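Local coordinates for subclass B3 metallo-beta-lactamase (Sphingobium indicum, PDB 7LUU), which probably hydrolyses beta-lactam antibiotics at an active site that holds two zinc ions, at residues 116-121 with 138-143; 261-266 with 281-286. All coordinates share one frame; numbering follows the deposited sequence.

Contact 1: 116-121 with 138-143; sequences KFILST and TGATVV. With GOL (glycerol), chain P.
Phe117, Leu119, Thr141 and Val143 share one face of a parallel strand pair. Phe117 lies alongside Thr141, both pointing the same way, with CD1 3.8 Å from Thr141 CB. The ring crosses Val143 at a slant, and Phe117 CD1 meets Val143 CG2 at 3.5 Å. Val143 CG1 is anti to the backbone N (chi1 -177°), which puts CG2 beside that N, near Phe117 CD1 and Leu119 CD2. Leu119 runs beside Val143 and touches its CB through CD2. Leu185 of strand 184-187 packs on Phe117 and Leu119. On the other face, Ile118 lays CG1 on Ala140 CB at 3.8 Å, and helix 131-138 covers Ile118 and Val142. Four backbone bonds alternate between the strands. The shortest is Val143 N to Ile118 O at 2.7 Å; Ser120 N meets Val143 O almost in line with the carbonyl. A glycerol, probably from the crystallisation liquor, donates from O1 to Lys116 O at 2.8 Å, and this O1 lies over one face of the Phe117 ring, toward its rim. Helix 131-138 lies between the strands in sequence, as in a beta-alpha-beta crossover. This belongs to a sheet of the metallo-beta-lactamase alpha-beta/beta-alpha sandwich, and strand 115-119 leads to zinc ligands Glu122 and His124.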
ATOM      1  N   LYS A 116      13.267   2.213 -10.076  1.00 13.86           N
ATOM      2  CA  LYS A 116      12.956   3.484 -10.703  1.00 14.06           C
ATOM      3  C   LYS A 116      11.770   4.180 -10.039  1.00 17.37           C
ATOM      4  O   LYS A 116      11.673   5.404 -10.091  1.00 15.77           O
ATOM      5  CB  LYS A 116      12.604   3.242 -12.181  1.00 17.40           C
ATOM      6  CG  LYS A 116      13.856   2.721 -12.970  1.00 25.33           C
ATOM      7  CD  LYS A 116      15.019   3.744 -12.925  1.00 33.44           C
ATOM      8  CE  LYS A 116      16.481   3.381 -13.557  1.00 47.31           C
ATOM      9  NZ  LYS A 116      17.717   3.596 -12.618  1.00 39.78           N
ATOM     10  N   PHE A 117      10.841   3.413  -9.504  1.00 14.24           N
ATOM     11  CA  PHE A 117       9.625   3.983  -8.910  1.00 12.60           C
ATOM     12  C   PHE A 117       9.293   3.217  -7.644  1.00 12.12           C
ATOM     13  O   PHE A 117       9.470   1.996  -7.586  1.00 14.96           O
ATOM     14  CB  PHE A 117       8.402   3.893  -9.845  1.00 16.33           C
ATOM     15  CG  PHE A 117       8.536   4.738 -11.075  1.00 13.58           C
ATOM     16  CD1 PHE A 117       8.360   6.115 -10.997  1.00 14.94           C
ATOM     17  CD2 PHE A 117       8.836   4.155 -12.277  1.00 17.12           C
ATOM     18  CE1 PHE A 117       8.516   6.897 -12.131  1.00 18.98           C
ATOM     19  CE2 PHE A 117       9.007   4.923 -13.421  1.00 21.14           C
ATOM     20  CZ  PHE A 117       8.828   6.319 -13.338  1.00 20.21           C
ATOM     21  N   ILE A 118       8.736   3.929  -6.656  1.00 11.85           N
ATOM     22  CA  ILE A 118       8.174   3.318  -5.462  1.00 11.50           C
ATOM     23  C   ILE A 118       6.722   3.787  -5.417  1.00 14.42           C
ATOM     24  O   ILE A 118       6.449   5.004  -5.319  1.00 14.76           O
ATOM     25  CB  ILE A 118       8.947   3.739  -4.190  1.00 12.32           C
ATOM     26  CG1 ILE A 118      10.429   3.289  -4.249  1.00 13.27           C
ATOM     27  CG2 ILE A 118       8.255   3.138  -2.922  1.00 13.84           C
ATOM     28  CD1 ILE A 118      11.294   4.165  -3.261  1.00 14.72           C
ATOM     29  N   LEU A 119       5.780   2.839  -5.535  1.00 11.07           N
ATOM     30  CA  LEU A 119       4.345   3.191  -5.494  1.00 10.91           C
ATOM     31  C   LEU A 119       3.862   3.179  -4.032  1.00 13.82           C
ATOM     32  O   LEU A 119       4.287   2.353  -3.248  1.00 16.30           O
ATOM     33  CB  LEU A 119       3.518   2.183  -6.333  1.00 14.23           C
ATOM     34  CG  LEU A 119       4.157   1.872  -7.705  1.00 12.70           C
ATOM     35  CD1 LEU A 119       3.136   0.968  -8.435  1.00 15.28           C
ATOM     36  CD2 LEU A 119       4.492   3.074  -8.563  1.00 12.67           C
ATOM     37  N   SER A 120       2.979   4.105  -3.658  1.00 12.24           N
ATOM     38  CA  SER A 120       2.521   4.222  -2.262  1.00 12.27           C
ATOM     39  C   SER A 120       1.007   3.999  -2.166  1.00 14.46           C
ATOM     40  O   SER A 120       0.248   4.730  -2.808  1.00 15.99           O
ATOM     41  CB  SER A 120       2.897   5.605  -1.711  1.00 14.12           C
ATOM     42  OG  SER A 120       2.314   5.833  -0.428  1.00 14.00           O
ATOM     43  N   THR A 121       0.576   3.016  -1.332  1.00 11.29           N
ATOM     44  CA  THR A 121      -0.857   2.811  -1.169  1.00 11.16           C
ATOM     45  C   THR A 121      -1.489   3.828  -0.230  1.00 16.30           C
ATOM     46  O   THR A 121      -2.715   4.063  -0.315  1.00 17.12           O
ATOM     47  CB  THR A 121      -1.184   1.391  -0.639  1.00 10.66           C
ATOM     48  OG1 THR A 121      -0.547   1.124   0.628  1.00 13.99           O
ATOM     49  CG2 THR A 121      -0.792   0.292  -1.697  1.00 11.44           C
ATOM     50  N   THR A 138      18.051   4.537  -3.572  1.00 14.77           N
ATOM     51  CA  THR A 138      17.863   3.995  -4.933  1.00 17.27           C
ATOM     52  C   THR A 138      17.802   5.049  -6.030  1.00 19.77           C
ATOM     53  O   THR A 138      18.082   4.716  -7.198  1.00 22.96           O
ATOM     54  CB  THR A 138      16.576   3.198  -5.090  1.00 17.18           C
ATOM     55  OG1 THR A 138      15.432   4.019  -4.853  1.00 15.68           O
ATOM     56  CG2 THR A 138      16.503   1.999  -4.122  1.00 16.76           C
ATOM     57  N   GLY A 139      17.365   6.249  -5.698  1.00 16.68           N
ATOM     58  CA  GLY A 139      17.098   7.310  -6.641  1.00 18.61           C
ATOM     59  C   GLY A 139      15.720   7.240  -7.255  1.00 18.50           C
ATOM     60  O   GLY A 139      15.396   8.077  -8.117  1.00 19.80           O
ATOM     61  N   ALA A 140      14.880   6.344  -6.757  1.00 14.54           N
ATOM     62  CA  ALA A 140      13.545   6.173  -7.298  1.00 13.71           C
ATOM     63  C   ALA A 140      12.671   7.420  -7.076  1.00 15.98           C
ATOM     64  O   ALA A 140      12.788   8.119  -6.071  1.00 18.02           O
ATOM     65  CB  ALA A 140      12.850   4.935  -6.665  1.00 14.36           C
ATOM     66  N   THR A 141      11.664   7.558  -7.953  1.00 14.32           N
ATOM     67  CA  THR A 141      10.589   8.515  -7.815  1.00 16.92           C
ATOM     68  C   THR A 141       9.434   7.843  -7.094  1.00 16.80           C
ATOM     69  O   THR A 141       9.098   6.712  -7.426  1.00 13.71           O
ATOM     70  CB  THR A 141      10.127   8.982  -9.200  1.00 18.69           C
ATOM     71  OG1 THR A 141      11.176   9.837  -9.699  1.00 19.22           O
ATOM     72  CG2 THR A 141       8.836   9.869  -9.083  1.00 21.06           C
ATOM     73  N   VAL A 142       8.829   8.556  -6.120  1.00 13.76           N
ATOM     74  CA  VAL A 142       7.716   8.007  -5.354  1.00 14.95           C
ATOM     75  C   VAL A 142       6.435   8.399  -6.036  1.00 17.05           C
ATOM     76  O   VAL A 142       6.259   9.573  -6.408  1.00 17.14           O
ATOM     77  CB  VAL A 142       7.759   8.538  -3.904  1.00 13.83           C
ATOM     78  CG1 VAL A 142       6.576   7.920  -3.095  1.00 13.80           C
ATOM     79  CG2 VAL A 142       9.060   8.124  -3.297  1.00 15.71           C
ATOM     80  N   VAL A 143       5.509   7.453  -6.138  1.00 12.75           N
ATOM     81  CA  VAL A 143       4.300   7.657  -6.943  1.00 15.44           C
ATOM     82  C   VAL A 143       3.099   7.461  -6.054  1.00 13.55           C
ATOM     83  O   VAL A 143       3.029   6.464  -5.333  1.00 12.75           O
ATOM     84  CB  VAL A 143       4.248   6.641  -8.094  1.00 13.65           C
ATOM     85  CG1 VAL A 143       3.018   6.948  -8.942  1.00 16.75           C
ATOM     86  CG2 VAL A 143       5.533   6.664  -8.958  1.00 15.25           C
TER
HETATM   87  C1  GOL P 315      13.648   7.761 -12.690  1.00 67.43           C
HETATM   88  O1  GOL P 315      12.532   6.977 -12.278  1.00 49.22           O
HETATM   89  C2  GOL P 315      15.034   7.163 -12.120  1.00 70.42           C
HETATM   90  O2  GOL P 315      14.931   6.531 -10.889  1.00 68.52           O
HETATM   91  C3  GOL P 315      16.119   8.326 -12.128  1.00 69.66           C
HETATM   92  O3  GOL P 315      17.375   7.698 -12.266  1.00 64.58           O
HETATM   93  O   HOH W   1      16.730   4.675  -9.682  1.00 28.14           O

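Contact 2: 261-266 with 281-286; sequences DILISA and GACRSY
Leu263 of strand 262-265 is the main knob pressed into the first turn of helix 282-300. This is helix-on-sheet packing in the metallo-beta-lactamase sandwich, where the C-terminal helix covers the outer face of one sheet. The two short segments run at 36° to each other, with their axes 8.7 Å apart at closest approach. The hollow that takes Leu263 is made by Ala282, Cys283 and Tyr286. Each part of the leucine has its own place in it. The base rests on the small side chain of Ala282, with Leu263 CB 3.9 Å from Ala282 CB. One methyl, Leu263 CD1, meets Cys283 SG at 4.0 Å. That sulfur is bonded to Cys260, so a disulfide ties the start of the helix to the residue just before Asp261. The other methyl reaches one turn further along the helix. Leu263 CD2 lies 3.7 Å from Tyr286 CB and also touches the carbonyl oxygen of Ala282. CG anti to the backbone N (chi1 169°) carries the branch toward the helix, and chi2 (63°) sets CD1 at Cys283 and CD2 at Tyr286. Tyr286 crosses the leucine at about a right angle. Its ring extends past Leu263 along the strand to Ser265, the second bump on this side. Around them, Ala223 touches Leu263 and Tyr286, and Met255 packs against Cys283 and Tyr286. The phenol hydroxyl is hydrogen-bonded to the carbonyl oxygen of Ser224, and the Ser265 hydroxyl to that of His267, a zinc ligand, which links this packing to the backbone at the metal site. At the far end of the ring, Ser265 OG comes to 3.3 Å from Tyr286 CE1, approaching the ring obliquely.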
ATOM      1  N   ASP A 261      -6.779 -11.776 -10.651  1.00 15.75           N
ATOM      2  CA  ASP A 261      -6.379 -13.157 -10.518  1.00 17.12           C
ATOM      3  C   ASP A 261      -5.549 -13.382  -9.259  1.00 15.55           C
ATOM      4  O   ASP A 261      -5.480 -14.513  -8.729  1.00 16.02           O
ATOM      5  CB  ASP A 261      -5.526 -13.537 -11.706  1.00 18.96           C
ATOM      6  CG  ASP A 261      -6.316 -13.593 -12.995  1.00 23.28           C
ATOM      7  OD1 ASP A 261      -7.417 -14.219 -13.007  1.00 21.71           O
ATOM      8  OD2 ASP A 261      -5.860 -12.914 -13.968  1.00 21.15           O
ATOM      9  N   ILE A 262      -4.834 -12.335  -8.818  1.00 15.15           N
ATOM     10  CA  ILE A 262      -3.996 -12.437  -7.647  1.00 14.18           C
ATOM     11  C   ILE A 262      -4.253 -11.176  -6.839  1.00 15.52           C
ATOM     12  O   ILE A 262      -4.222 -10.078  -7.412  1.00 14.46           O
ATOM     13  CB  ILE A 262      -2.518 -12.545  -8.030  1.00 14.46           C
ATOM     14  CG1 ILE A 262      -2.265 -13.920  -8.618  1.00 16.85           C
ATOM     15  CG2 ILE A 262      -1.584 -12.328  -6.747  1.00 17.50           C
ATOM     16  CD1 ILE A 262      -0.799 -14.025  -9.170  1.00 17.19           C
ATOM     17  N   LEU A 263      -4.485 -11.334  -5.522  1.00 13.40           N
ATOM     18  CA  LEU A 263      -4.700 -10.193  -4.616  1.00 13.53           C
ATOM     19  C   LEU A 263      -3.586 -10.177  -3.589  1.00 12.75           C
ATOM     20  O   LEU A 263      -3.391 -11.163  -2.852  1.00 12.72           O
ATOM     21  CB  LEU A 263      -6.072 -10.353  -3.906  1.00 13.15           C
ATOM     22  CG  LEU A 263      -6.255  -9.361  -2.738  1.00 14.16           C
ATOM     23  CD1 LEU A 263      -6.257  -7.891  -3.232  1.00 18.55           C
ATOM     24  CD2 LEU A 263      -7.511  -9.704  -1.978  1.00 15.33           C
ATOM     25  N   ILE A 264      -2.830  -9.085  -3.553  1.00 12.57           N
ATOM     26  CA  ILE A 264      -1.851  -8.837  -2.474  1.00 13.64           C
ATOM     27  C   ILE A 264      -2.435  -7.724  -1.634  1.00 14.37           C
ATOM     28  O   ILE A 264      -2.670  -6.641  -2.162  1.00 16.47           O
ATOM     29  CB  ILE A 264      -0.493  -8.393  -3.034  1.00 12.69           C
ATOM     30  CG1 ILE A 264       0.131  -9.485  -3.907  1.00 13.53           C
ATOM     31  CG2 ILE A 264       0.472  -8.046  -1.844  1.00 14.78           C
ATOM     32  CD1 ILE A 264       1.222  -8.937  -4.850  1.00 14.13           C
ATOM     33  N   SER A 265      -2.689  -7.979  -0.340  1.00 12.32           N
ATOM     34  CA  SER A 265      -3.265  -6.940   0.555  1.00 11.97           C
ATOM     35  C   SER A 265      -2.125  -6.238   1.312  1.00 12.97           C
ATOM     36  O   SER A 265      -1.243  -6.907   1.828  1.00 13.85           O
ATOM     37  CB  SER A 265      -4.203  -7.671   1.560  1.00 15.19           C
ATOM     38  OG  SER A 265      -4.574  -6.789   2.600  1.00 21.68           O
ATOM     39  N   ALA A 266      -2.158  -4.900   1.415  1.00 12.25           N
ATOM     40  CA  ALA A 266      -1.110  -4.168   2.168  1.00 14.05           C
ATOM     41  C   ALA A 266      -0.824  -4.785   3.554  1.00 14.57           C
ATOM     42  O   ALA A 266       0.336  -5.003   3.914  1.00 14.41           O
ATOM     43  CB  ALA A 266      -1.531  -2.719   2.355  1.00 11.89           C
ATOM     44  N   GLY A 281     -12.822 -14.094  -7.655  1.00 17.35           N
ATOM     45  CA  GLY A 281     -13.550 -13.601  -6.501  1.00 18.61           C
ATOM     46  C   GLY A 281     -12.694 -12.949  -5.402  1.00 18.02           C
ATOM     47  O   GLY A 281     -13.244 -12.407  -4.441  1.00 19.09           O
ATOM     48  N   ALA A 282     -11.362 -12.974  -5.516  1.00 18.02           N
ATOM     49  CA  ALA A 282     -10.543 -12.545  -4.360  1.00 16.07           C
ATOM     50  C   ALA A 282     -10.770 -11.083  -4.002  1.00 18.18           C
ATOM     51  O   ALA A 282     -10.907 -10.711  -2.820  1.00 17.20           O
ATOM     52  CB  ALA A 282      -9.064 -12.785  -4.667  1.00 16.94           C
ATOM     53  N   CYS A 283     -10.750 -10.202  -5.019  1.00 16.92           N
ATOM     54  CA  CYS A 283     -10.904  -8.795  -4.710  1.00 16.09           C
ATOM     55  C   CYS A 283     -12.307  -8.504  -4.228  1.00 18.25           C
ATOM     56  O   CYS A 283     -12.493  -7.623  -3.386  1.00 16.78           O
ATOM     57  CB  CYS A 283     -10.592  -7.945  -5.943  1.00 15.50           C
ATOM     58  SG  CYS A 283      -8.780  -7.841  -6.297  1.00 20.88           S
ATOM     59  N   ARG A 284     -13.293  -9.185  -4.782  1.00 17.50           N
ATOM     60  CA  ARG A 284     -14.668  -8.978  -4.320  1.00 18.98           C
ATOM     61  C   ARG A 284     -14.826  -9.376  -2.853  1.00 20.41           C
ATOM     62  O   ARG A 284     -15.468  -8.654  -2.083  1.00 19.25           O
ATOM     63  CB  ARG A 284     -15.661  -9.725  -5.229  1.00 22.99           C
ATOM     64  CG  ARG A 284     -15.892  -8.926  -6.529  1.00 27.00           C
ATOM     65  CD  ARG A 284     -16.926  -9.618  -7.458  1.00 32.36           C
ATOM     66  NE  ARG A 284     -16.419 -10.850  -8.067  1.00 36.88           N
ATOM     67  CZ  ARG A 284     -15.591 -10.920  -9.125  1.00 36.57           C
ATOM     68  NH1 ARG A 284     -15.097  -9.803  -9.754  1.00 30.13           N
ATOM     69  NH2 ARG A 284     -15.235 -12.141  -9.553  1.00 34.57           N
ATOM     70  N   SER A 285     -14.231 -10.504  -2.449  1.00 18.35           N
ATOM     71  CA  SER A 285     -14.280 -10.921  -1.036  1.00 18.64           C
ATOM     72  C   SER A 285     -13.592  -9.923  -0.134  1.00 18.01           C
ATOM     73  O   SER A 285     -14.053  -9.672   0.996  1.00 18.87           O
ATOM     74  CB  SER A 285     -13.656 -12.301  -0.877  1.00 20.72           C
ATOM     75  OG  SER A 285     -14.520 -13.223  -1.557  1.00 27.86           O
ATOM     76  N   TYR A 286     -12.456  -9.414  -0.580  1.00 15.04           N
ATOM     77  CA  TYR A 286     -11.724  -8.419   0.192  1.00 15.55           C
ATOM     78  C   TYR A 286     -12.603  -7.204   0.444  1.00 19.33           C
ATOM     79  O   TYR A 286     -12.632  -6.660   1.552  1.00 17.01           O
ATOM     80  CB  TYR A 286     -10.460  -8.049  -0.573  1.00 16.17           C
ATOM     81  CG  TYR A 286      -9.490  -7.048   0.062  1.00 13.09           C
ATOM     82  CD1 TYR A 286      -8.672  -7.421   1.120  1.00 16.67           C
ATOM     83  CD2 TYR A 286      -9.456  -5.721  -0.383  1.00 14.98           C
ATOM     84  CE1 TYR A 286      -7.750  -6.512   1.672  1.00 19.15           C
ATOM     85  CE2 TYR A 286      -8.556  -4.803   0.163  1.00 15.68           C
ATOM     86  CZ  TYR A 286      -7.743  -5.196   1.198  1.00 16.37           C
ATOM     87  OH  TYR A 286      -6.804  -4.349   1.705  1.00 16.76           O
TER

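From the N terminus, the chain first enters contact 1 at strand 115-119. It passes the zinc ligands Glu122 and His124, then helix 125-128 with Asp126 and His127, then helix 131-138, and closes the contact at strand 141-144. Contact 2 opens later, at strand 262-265. Its intervening loop carries the zinc ligand His267 and strand 277-278, then closes at helix 282-300. The contacts therefore follow in series and neither nest nor cross. Contact 1 joins neighbours within the seven-stranded sheet; contact 2 fixes the C-terminal helix to the six-stranded sheet. Their centres lie 23 Å apart, on opposite sides of the chain's centre. Both loops supply zinc ligands.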